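TetR-family transcriptional regulator (Pectobacterium atrosepticum, PDB 2HYT) probably binds cis-regulatory DNA through a helix-turn-helix domain and regulates transcription. Local coordinates at residues T16-A21 / H51-K56; T33-L38 / K57-A62; D84-F89 / R190-K195. All coordinates share one frame; numbering follows the deposited sequence.

Contact 1: residues T16-A21 / H51-K56; sequences TLLATA and HHFGDK
Just past His52 and Phe53, whose rings meet Leu17 and Leu18, Lys56 NZ is held by a hydrogen bond to Tyr30 O, a weak one to Thr33 O and a cation-pi contact with the Tyr30 ring. The contact itself is apolar. Leu17 serves both rings. Its CD1 methyl lies over a face of the His52 imidazole, 3.9 Å from the ring centroid and 29° off the normal, a CH-pi contact displaced toward CD2, which is 3.5 Å from Leu17 CD1. The CB of the same leucine meets the Phe53 ring at its edge, in the plane, with Leu17 CB 3.9 Å from Phe53 CE2. Leu18 adds its CD1, 3.8 Å from Phe53 CE1. With Phe53 CG anti to the carbonyl carbon (chi1 -57°), the phenyl is turned toward Leu17 and Leu18 of helix 7-28, and His52 CB packs over one of its faces, toward the rim. Gly54, with positive phi, then ends helix 48-53, and Asp55 N-caps the next helix through OD1 to Gly58 N. Helix 48-53 is the second helix of the predicted helix-turn-helix, and these rings seat its C-terminal end on helix 7-28, where Arg14 NH1 also bonds His52 O. Leu18, in the conformer described, also touches Leu59, Ala62 and Val63, so helix 56-81 joins the other two.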
loop_
_atom_site.group_PDB
_atom_site.type_symbol
_atom_site.label_atom_id
_atom_site.label_comp_id
_atom_site.label_asym_id
_atom_site.label_seq_id
_atom_site.Cartn_x
_atom_site.Cartn_y
_atom_site.Cartn_z
ATOM N N THR A 16 20.813 -18.989 -10.632
ATOM C CA THR A 16 20.807 -19.045 -12.105
ATOM C C THR A 16 19.377 -19.132 -12.638
ATOM O O THR A 16 19.034 -18.492 -13.609
ATOM C CB THR A 16 21.708 -20.174 -12.683
ATOM O OG1 THR A 16 20.995 -21.419 -12.651
ATOM C CG2 THR A 16 23.043 -20.257 -11.881
ATOM N N LEU A 17 18.538 -19.931 -11.963
ATOM C CA LEU A 17 17.154 -20.083 -12.435
ATOM C C LEU A 17 16.378 -18.782 -12.289
ATOM O O LEU A 17 15.604 -18.406 -13.129
ATOM C CB LEU A 17 16.446 -21.201 -11.700
ATOM C CG LEU A 17 16.993 -22.581 -11.965
ATOM C CD1 LEU A 17 16.416 -23.557 -10.905
ATOM C CD2 LEU A 17 16.689 -23.034 -13.383
ATOM N N LEU A 18 16.656 -18.070 -11.210
ATOM C CA LEU A 18 15.992 -16.813 -10.946
ATOM C C LEU A 18 16.385 -15.764 -11.988
ATOM O O LEU A 18 15.537 -15.047 -12.510
ATOM C CB LEU A 18 16.314 -16.332 -9.513
ATOM C CG LEU A 18 15.301 -15.369 -8.912
ATOM C CD1 LEU A 18 14.031 -16.176 -8.631
ATOM C CD2 LEU A 18 15.867 -14.665 -7.602
ATOM N N ALA A 19 17.669 -15.702 -12.335
ATOM C CA ALA A 19 18.157 -14.747 -13.298
ATOM C C ALA A 19 17.543 -15.049 -14.658
ATOM O O ALA A 19 17.108 -14.146 -15.394
ATOM C CB ALA A 19 19.726 -14.786 -13.372
ATOM N N THR A 20 17.493 -16.350 -14.990
ATOM C CA THR A 20 16.889 -16.747 -16.282
ATOM C C THR A 20 15.420 -16.447 -16.321
ATOM O O THR A 20 14.911 -15.938 -17.314
ATOM C CB THR A 20 17.123 -18.231 -16.542
ATOM O OG1 THR A 20 18.512 -18.395 -16.745
ATOM C CG2 THR A 20 16.315 -18.740 -17.785
ATOM N N ALA A 21 14.716 -16.723 -15.221
ATOM C CA ALA A 21 13.277 -16.397 -15.177
ATOM C C ALA A 21 13.081 -14.905 -15.413
ATOM O O ALA A 21 12.202 -14.504 -16.164
ATOM C CB ALA A 21 12.646 -16.816 -13.828
ATOM N N HIS A 51 10.939 -27.812 -8.482
ATOM C CA HIS A 51 11.770 -28.253 -7.365
ATOM C C HIS A 51 12.311 -27.112 -6.515
ATOM O O HIS A 51 12.282 -27.140 -5.288
ATOM C CB HIS A 51 12.937 -29.024 -7.946
ATOM C CG HIS A 51 13.875 -29.557 -6.933
ATOM N ND1 HIS A 51 13.481 -30.479 -5.984
ATOM C CD2 HIS A 51 15.211 -29.399 -6.776
ATOM C CE1 HIS A 51 14.527 -30.814 -5.244
ATOM N NE2 HIS A 51 15.589 -30.186 -5.711
ATOM N N HIS A 52 12.757 -26.042 -7.188
ATOM C CA HIS A 52 13.273 -24.902 -6.450
ATOM C C HIS A 52 12.223 -23.929 -5.883
ATOM O O HIS A 52 12.454 -23.318 -4.821
ATOM C CB HIS A 52 14.289 -24.118 -7.305
ATOM C CG HIS A 52 15.605 -24.807 -7.427
ATOM N ND1 HIS A 52 16.669 -24.539 -6.587
ATOM C CD2 HIS A 52 16.008 -25.784 -8.258
ATOM C CE1 HIS A 52 17.694 -25.292 -6.945
ATOM N NE2 HIS A 52 17.306 -26.088 -7.925
ATOM N N PHE A 53 11.124 -23.694 -6.613
ATOM C CA PHE A 53 10.202 -22.624 -6.279
ATOM C C PHE A 53 8.774 -23.075 -5.932
ATOM O O PHE A 53 7.996 -22.275 -5.440
ATOM C CB PHE A 53 10.172 -21.616 -7.436
ATOM C CG PHE A 53 11.535 -21.056 -7.771
ATOM C CD1 PHE A 53 12.140 -20.130 -6.958
ATOM C CD2 PHE A 53 12.252 -21.539 -8.841
ATOM C CE1 PHE A 53 13.406 -19.649 -7.240
ATOM C CE2 PHE A 53 13.498 -21.025 -9.148
ATOM C CZ PHE A 53 14.096 -20.124 -8.318
ATOM N N GLY A 54 8.430 -24.329 -6.206
ATOM C CA GLY A 54 7.125 -24.871 -5.818
ATOM C C GLY A 54 6.064 -24.631 -6.871
ATOM O O GLY A 54 5.455 -25.555 -7.408
ATOM N N ASP A 55 5.832 -23.344 -7.133
ATOM C CA ASP A 55 4.843 -22.892 -8.140
ATOM C C ASP A 55 5.253 -21.583 -8.741
ATOM O O ASP A 55 6.227 -20.978 -8.322
ATOM C CB ASP A 55 3.415 -22.824 -7.532
ATOM C CG ASP A 55 3.280 -21.887 -6.336
ATOM O OD1 ASP A 55 4.219 -21.158 -5.943
ATOM O OD2 ASP A 55 2.140 -21.859 -5.765
ATOM N N LYS A 56 4.477 -21.124 -9.724
ATOM C CA LYS A 56 4.781 -19.863 -10.402
ATOM C C LYS A 56 4.754 -18.690 -9.452
ATOM O O LYS A 56 5.610 -17.835 -9.512
ATOM C CB LYS A 56 3.805 -19.649 -11.586
ATOM C CG LYS A 56 4.246 -18.583 -12.574
ATOM C CD LYS A 56 3.193 -18.429 -13.651
ATOM C CE LYS A 56 3.642 -17.427 -14.674
ATOM N NZ LYS A 56 2.533 -17.158 -15.587
#

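Contact 2: residues T33-L38 / K57-A62; sequences TSMDDL and KGLLAA
Leu38 and Leu59 both carry CG anti to the backbone N (chi1 -175° and 178°), beside the carbonyl carbon, and from there the two side chains reach toward each other and meet tip to tip, Leu38 CD2 lying 3.8 Å from Leu59 CD2. Met35 gets there by another route. Its chain, present as selenomethionine, folds at chi2 and again at chi3, and the bends bring the selenium beside the same methyl: Met35 SE is 3.9 Å from Leu59 CD2. The side chains of Met35 and Leu59 run past each other in opposite directions, so the selenium passes alongside Leu59 while Leu38 comes end-on, both against CD2. One methyl of helix 56-81 thus receives two residues that lie one turn apart on helix 35-42. Helix 35-42 is the first helix of the predicted helix-turn-helix, and it begins with a capping box. Asp37 N donates to Ser34 OG at 2.8 Å, and in return Ser34 N donates to Asp37 OD2 at 3.0 Å, almost straight but approaching from above the carboxylate plane. Met35 and Leu38 belong to the turn that this box caps. Leu49 of helix 48-53 touches both, and Val24 of helix 7-28 touches Leu38; Leu59 in turn packs on Phe53. The next residue, Leu60, packs on Ile108, Val116 and Leu117 of helix 103-117. What joins the two segments is therefore hydrocarbon and selenium alone: all three touching residues are buried, the attachment depends on shape and the exclusion of water, and the capping bonds lie at the start of helix 35-42, within residues 34-37.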
loop_
_atom_site.group_PDB
_atom_site.type_symbol
_atom_site.label_atom_id
_atom_site.label_comp_id
_atom_site.label_asym_id
_atom_site.label_seq_id
_atom_site.Cartn_x
_atom_site.Cartn_y
_atom_site.Cartn_z
ATOM N N THR A 33 3.814 -16.348 -19.736
ATOM C CA THR A 33 4.846 -17.392 -19.624
ATOM C C THR A 33 4.533 -18.404 -18.547
ATOM O O THR A 33 4.582 -18.085 -17.387
ATOM C CB THR A 33 6.219 -16.784 -19.391
ATOM O OG1 THR A 33 6.485 -15.805 -20.415
ATOM C CG2 THR A 33 7.273 -17.880 -19.439
ATOM N N SER A 34 4.180 -19.616 -18.937
ATOM C CA SER A 34 3.955 -20.672 -17.985
ATOM C C SER A 34 5.283 -21.228 -17.497
ATOM O O SER A 34 6.346 -20.929 -18.051
ATOM C CB SER A 34 3.175 -21.809 -18.631
ATOM O OG SER A 34 3.895 -22.460 -19.675
HETATM N N MSE A 35 5.228 -22.056 -16.465
HETATM C CA MSE A 35 6.433 -22.723 -16.008
HETATM C C MSE A 35 7.001 -23.632 -17.089
HETATM O O MSE A 35 8.234 -23.705 -17.291
HETATM C CB MSE A 35 6.160 -23.549 -14.750
HETATM C CG MSE A 35 5.703 -22.728 -13.626
HETATM SE SE MSE A 35 7.196 -21.849 -12.734
HETATM C CE MSE A 35 7.591 -23.098 -11.325
ATOM N N ASP A 36 6.126 -24.343 -17.795
ATOM C CA ASP A 36 6.585 -25.148 -18.916
ATOM C C ASP A 36 7.172 -24.297 -20.043
ATOM O O ASP A 36 8.113 -24.738 -20.726
ATOM C CB ASP A 36 5.462 -26.042 -19.472
ATOM C CG ASP A 36 5.061 -27.172 -18.508
ATOM O OD1 ASP A 36 5.702 -27.388 -17.458
ATOM O OD2 ASP A 36 4.082 -27.871 -18.850
ATOM N N ASP A 37 6.597 -23.107 -20.285
ATOM C CA ASP A 37 7.137 -22.213 -21.321
ATOM C C ASP A 37 8.577 -21.835 -20.947
ATOM O O ASP A 37 9.482 -21.837 -21.802
ATOM C CB ASP A 37 6.329 -20.930 -21.482
ATOM C CG ASP A 37 4.950 -21.139 -22.106
ATOM O OD1 ASP A 37 4.747 -22.118 -22.868
ATOM O OD2 ASP A 37 4.059 -20.300 -21.819
ATOM N N LEU A 38 8.770 -21.499 -19.678
ATOM C CA LEU A 38 10.082 -21.026 -19.212
ATOM C C LEU A 38 11.074 -22.157 -19.329
ATOM O O LEU A 38 12.204 -21.966 -19.796
ATOM C CB LEU A 38 9.953 -20.538 -17.771
ATOM C CG LEU A 38 11.149 -19.908 -17.108
ATOM C CD1 LEU A 38 11.949 -19.012 -17.985
ATOM C CD2 LEU A 38 10.563 -19.164 -15.881
ATOM N N LYS A 57 3.789 -18.645 -8.548
ATOM C CA LYS A 57 3.731 -17.561 -7.590
ATOM C C LYS A 57 4.978 -17.510 -6.709
ATOM O O LYS A 57 5.487 -16.460 -6.359
ATOM C CB LYS A 57 2.484 -17.701 -6.717
ATOM C CG LYS A 57 1.206 -17.484 -7.479
ATOM C CD LYS A 57 0.027 -17.554 -6.469
ATOM C CE LYS A 57 -1.356 -17.505 -7.139
ATOM N NZ LYS A 57 -2.440 -17.529 -6.083
ATOM N N GLY A 58 5.461 -18.688 -6.342
ATOM C CA GLY A 58 6.681 -18.795 -5.552
ATOM C C GLY A 58 7.910 -18.222 -6.292
ATOM O O GLY A 58 8.778 -17.560 -5.749
ATOM N N LEU A 59 7.979 -18.545 -7.584
ATOM C CA LEU A 59 9.011 -18.006 -8.460
ATOM C C LEU A 59 8.900 -16.484 -8.518
ATOM O O LEU A 59 9.901 -15.757 -8.341
ATOM C CB LEU A 59 8.902 -18.632 -9.833
ATOM C CG LEU A 59 9.908 -18.121 -10.873
ATOM C CD1 LEU A 59 11.376 -18.123 -10.386
ATOM C CD2 LEU A 59 9.712 -18.953 -12.213
ATOM N N LEU A 60 7.682 -16.002 -8.764
ATOM C CA LEU A 60 7.459 -14.560 -8.806
ATOM C C LEU A 60 7.930 -13.897 -7.497
ATOM O O LEU A 60 8.618 -12.864 -7.522
ATOM C CB LEU A 60 6.003 -14.203 -9.061
ATOM C CG LEU A 60 5.703 -12.701 -9.165
ATOM C CD1 LEU A 60 6.455 -12.008 -10.309
ATOM C CD2 LEU A 60 4.171 -12.476 -9.241
ATOM N N ALA A 61 7.583 -14.474 -6.348
ATOM C CA ALA A 61 8.008 -13.891 -5.065
ATOM C C ALA A 61 9.512 -13.819 -4.963
ATOM O O ALA A 61 10.094 -12.802 -4.506
ATOM C CB ALA A 61 7.391 -14.660 -3.890
ATOM N N ALA A 62 10.179 -14.855 -5.469
ATOM C CA ALA A 62 11.612 -14.918 -5.380
ATOM C C ALA A 62 12.270 -13.863 -6.277
ATOM O O ALA A 62 13.281 -13.304 -5.932
ATOM C CB ALA A 62 12.121 -16.337 -5.717
#

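Contact 3: residues D84-F89 / R190-K195; sequences DDWEGF and RGLLVK
Across from the first turn of helix 85-98, the chain leaving helix 174-190 makes a type I turn from Arg190 to Leu193, which brings Leu193 CA to 8.8 Å from Trp86 CA. Leu193 closes on the indole from above: its CD2 methyl sits over the five-membered ring, 3.6 Å from the centroid and 16° off the normal, a well-centred CH-pi contact. The branch is broad enough to span both rings, since Leu193 CG lies 3.8 Å from Trp86 CZ2. Trp86 holds CG anti to the backbone N (chi1 176°), directing the indole toward the turn. Its far corner reaches Leu192, with Trp86 CH2 4.1 Å from Leu192 CB. This is the all-helical C-terminal domain of the TetR fold, and the turn follows its last helix into the dimer interface: Arg190 NE bonds Gly191 O of the second subunit, and the reverse bond is made too, while Leu192 packs on Leu188 of that subunit. Phe89, one turn after Trp86, crosses Leu192 at about a right angle, its CZ 4.1 Å from Leu192 CD1. Its ring also touches Leu135, Ile136 and Leu139 of helix 122-141. At the helix start Asp84 is the N-cap, accepting from Glu87 N through OD2 at 3.0 Å, and the same OD2 is in a salt bridge with NH1 of Arg197, the C-terminal residue.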
loop_
_atom_site.group_PDB
_atom_site.type_symbol
_atom_site.label_atom_id
_atom_site.label_comp_id
_atom_site.label_asym_id
_atom_site.label_seq_id
_atom_site.Cartn_x
_atom_site.Cartn_y
_atom_site.Cartn_z
ATOM N N ASP A 84 24.374 17.492 -1.049
ATOM C CA ASP A 84 23.466 18.152 -0.099
ATOM C C ASP A 84 22.451 17.098 0.355
ATOM O O ASP A 84 21.846 16.477 -0.478
ATOM C CB ASP A 84 22.722 19.295 -0.769
ATOM C CG ASP A 84 21.778 19.977 0.174
ATOM O OD1 ASP A 84 22.249 20.712 1.049
ATOM O OD2 ASP A 84 20.574 19.728 0.108
ATOM N N ASP A 85 22.278 16.898 1.651
ATOM C CA ASP A 85 21.488 15.765 2.091
ATOM C C ASP A 85 19.986 15.937 1.827
ATOM O O ASP A 85 19.289 14.944 1.539
ATOM C CB ASP A 85 21.789 15.426 3.525
ATOM C CG ASP A 85 23.269 15.011 3.715
ATOM O OD1 ASP A 85 23.859 14.476 2.749
ATOM O OD2 ASP A 85 23.829 15.276 4.778
ATOM N N TRP A 86 19.505 17.168 1.895
ATOM C CA TRP A 86 18.094 17.402 1.546
ATOM C C TRP A 86 17.852 17.098 0.071
ATOM O O TRP A 86 16.878 16.407 -0.286
ATOM C CB TRP A 86 17.671 18.832 1.843
ATOM C CG TRP A 86 16.271 19.106 1.415
ATOM C CD1 TRP A 86 15.880 19.983 0.445
ATOM C CD2 TRP A 86 15.064 18.501 1.919
ATOM N NE1 TRP A 86 14.512 19.957 0.309
ATOM C CE2 TRP A 86 13.986 19.065 1.203
ATOM C CE3 TRP A 86 14.790 17.573 2.904
ATOM C CZ2 TRP A 86 12.646 18.700 1.443
ATOM C CZ3 TRP A 86 13.471 17.210 3.135
ATOM C CH2 TRP A 86 12.415 17.802 2.425
ATOM N N GLU A 87 18.743 17.562 -0.794
ATOM C CA GLU A 87 18.589 17.302 -2.231
ATOM C C GLU A 87 18.757 15.814 -2.518
ATOM O O GLU A 87 18.088 15.272 -3.381
ATOM C CB GLU A 87 19.565 18.148 -3.053
ATOM C CG GLU A 87 19.351 19.647 -2.909
ATOM C CD GLU A 87 17.996 20.122 -3.410
ATOM O OE1 GLU A 87 17.441 19.508 -4.340
ATOM O OE2 GLU A 87 17.498 21.121 -2.870
ATOM N N GLY A 88 19.617 15.137 -1.760
ATOM C CA GLY A 88 19.767 13.713 -1.913
ATOM C C GLY A 88 18.479 12.962 -1.545
ATOM O O GLY A 88 18.115 11.944 -2.153
ATOM N N PHE A 89 17.796 13.446 -0.519
ATOM C CA PHE A 89 16.521 12.856 -0.096
ATOM C C PHE A 89 15.456 13.085 -1.168
ATOM O O PHE A 89 14.742 12.148 -1.522
ATOM C CB PHE A 89 16.109 13.473 1.259
ATOM C CG PHE A 89 14.648 13.326 1.573
ATOM C CD1 PHE A 89 14.166 12.159 2.046
ATOM C CD2 PHE A 89 13.770 14.390 1.410
ATOM C CE1 PHE A 89 12.816 12.024 2.364
ATOM C CE2 PHE A 89 12.441 14.270 1.729
ATOM C CZ PHE A 89 11.953 13.061 2.205
ATOM N N ARG A 190 8.055 19.611 0.734
ATOM C CA ARG A 190 8.596 20.902 1.131
ATOM C C ARG A 190 8.215 21.308 2.558
ATOM O O ARG A 190 8.976 22.064 3.222
ATOM C CB ARG A 190 8.244 21.965 0.095
ATOM C CG ARG A 190 6.826 22.428 0.162
ATOM C CD ARG A 190 6.571 23.340 -1.025
ATOM N NE ARG A 190 5.188 23.819 -0.987
ATOM C CZ ARG A 190 4.708 24.785 -1.766
ATOM N NH1 ARG A 190 5.487 25.394 -2.653
ATOM N NH2 ARG A 190 3.438 25.155 -1.646
ATOM N N GLY A 191 7.103 20.767 3.061
ATOM C CA GLY A 191 6.633 21.066 4.415
ATOM C C GLY A 191 7.498 20.432 5.485
ATOM O O GLY A 191 7.472 20.837 6.640
ATOM N N LEU A 192 8.282 19.423 5.110
ATOM C CA LEU A 192 9.189 18.809 6.083
ATOM C C LEU A 192 10.307 19.718 6.533
ATOM O O LEU A 192 10.881 19.485 7.609
ATOM C CB LEU A 192 9.790 17.555 5.502
ATOM C CG LEU A 192 8.743 16.532 5.054
ATOM C CD1 LEU A 192 9.492 15.263 4.673
ATOM C CD2 LEU A 192 7.694 16.285 6.092
ATOM N N LEU A 193 10.664 20.728 5.727
ATOM C CA LEU A 193 11.803 21.584 6.045
ATOM C C LEU A 193 11.536 22.506 7.225
ATOM O O LEU A 193 10.430 23.039 7.374
ATOM C CB LEU A 193 12.180 22.436 4.857
ATOM C CG LEU A 193 12.816 21.733 3.663
ATOM C CD1 LEU A 193 12.874 22.629 2.410
ATOM C CD2 LEU A 193 14.257 21.267 3.985
ATOM N N VAL A 194 12.548 22.656 8.081
ATOM C CA VAL A 194 12.516 23.653 9.139
ATOM C C VAL A 194 12.491 25.059 8.509
ATOM O O VAL A 194 11.658 25.891 8.879
ATOM C CB VAL A 194 13.741 23.521 10.072
ATOM C CG1 VAL A 194 13.847 24.688 11.019
ATOM C CG2 VAL A 194 13.640 22.207 10.866
ATOM N N LYS A 195 13.387 25.271 7.554
ATOM C CA LYS A 195 13.609 26.549 6.887
ATOM C C LYS A 195 13.381 26.363 5.381
ATOM O O LYS A 195 14.088 25.583 4.731
ATOM C CB LYS A 195 15.050 27.022 7.128
ATOM C CG LYS A 195 15.412 28.322 6.397
#

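Contacts 1 and 2 belong to one cluster, with centres about 6 Å apart and segments that alternate along the chain: 16-21, 33-38, 51-56, 57-62. Ala21 CB reaches Leu38 CD2 at 3.8 Å, one of several touches between them, so helices 7-28, 35-42, 48-53 and 56-81 share one core in the predicted DNA-binding domain. Contact 3 comes later in the chain, in the C-terminal domain and on the opposite side of the chain's centre, with its own centre about 42 Å from each of the other two. Helix 56-81 leads from that core to helix 85-98, so a single chain joins the end predicted to bind DNA to the end where contact 3 borders the second subunit.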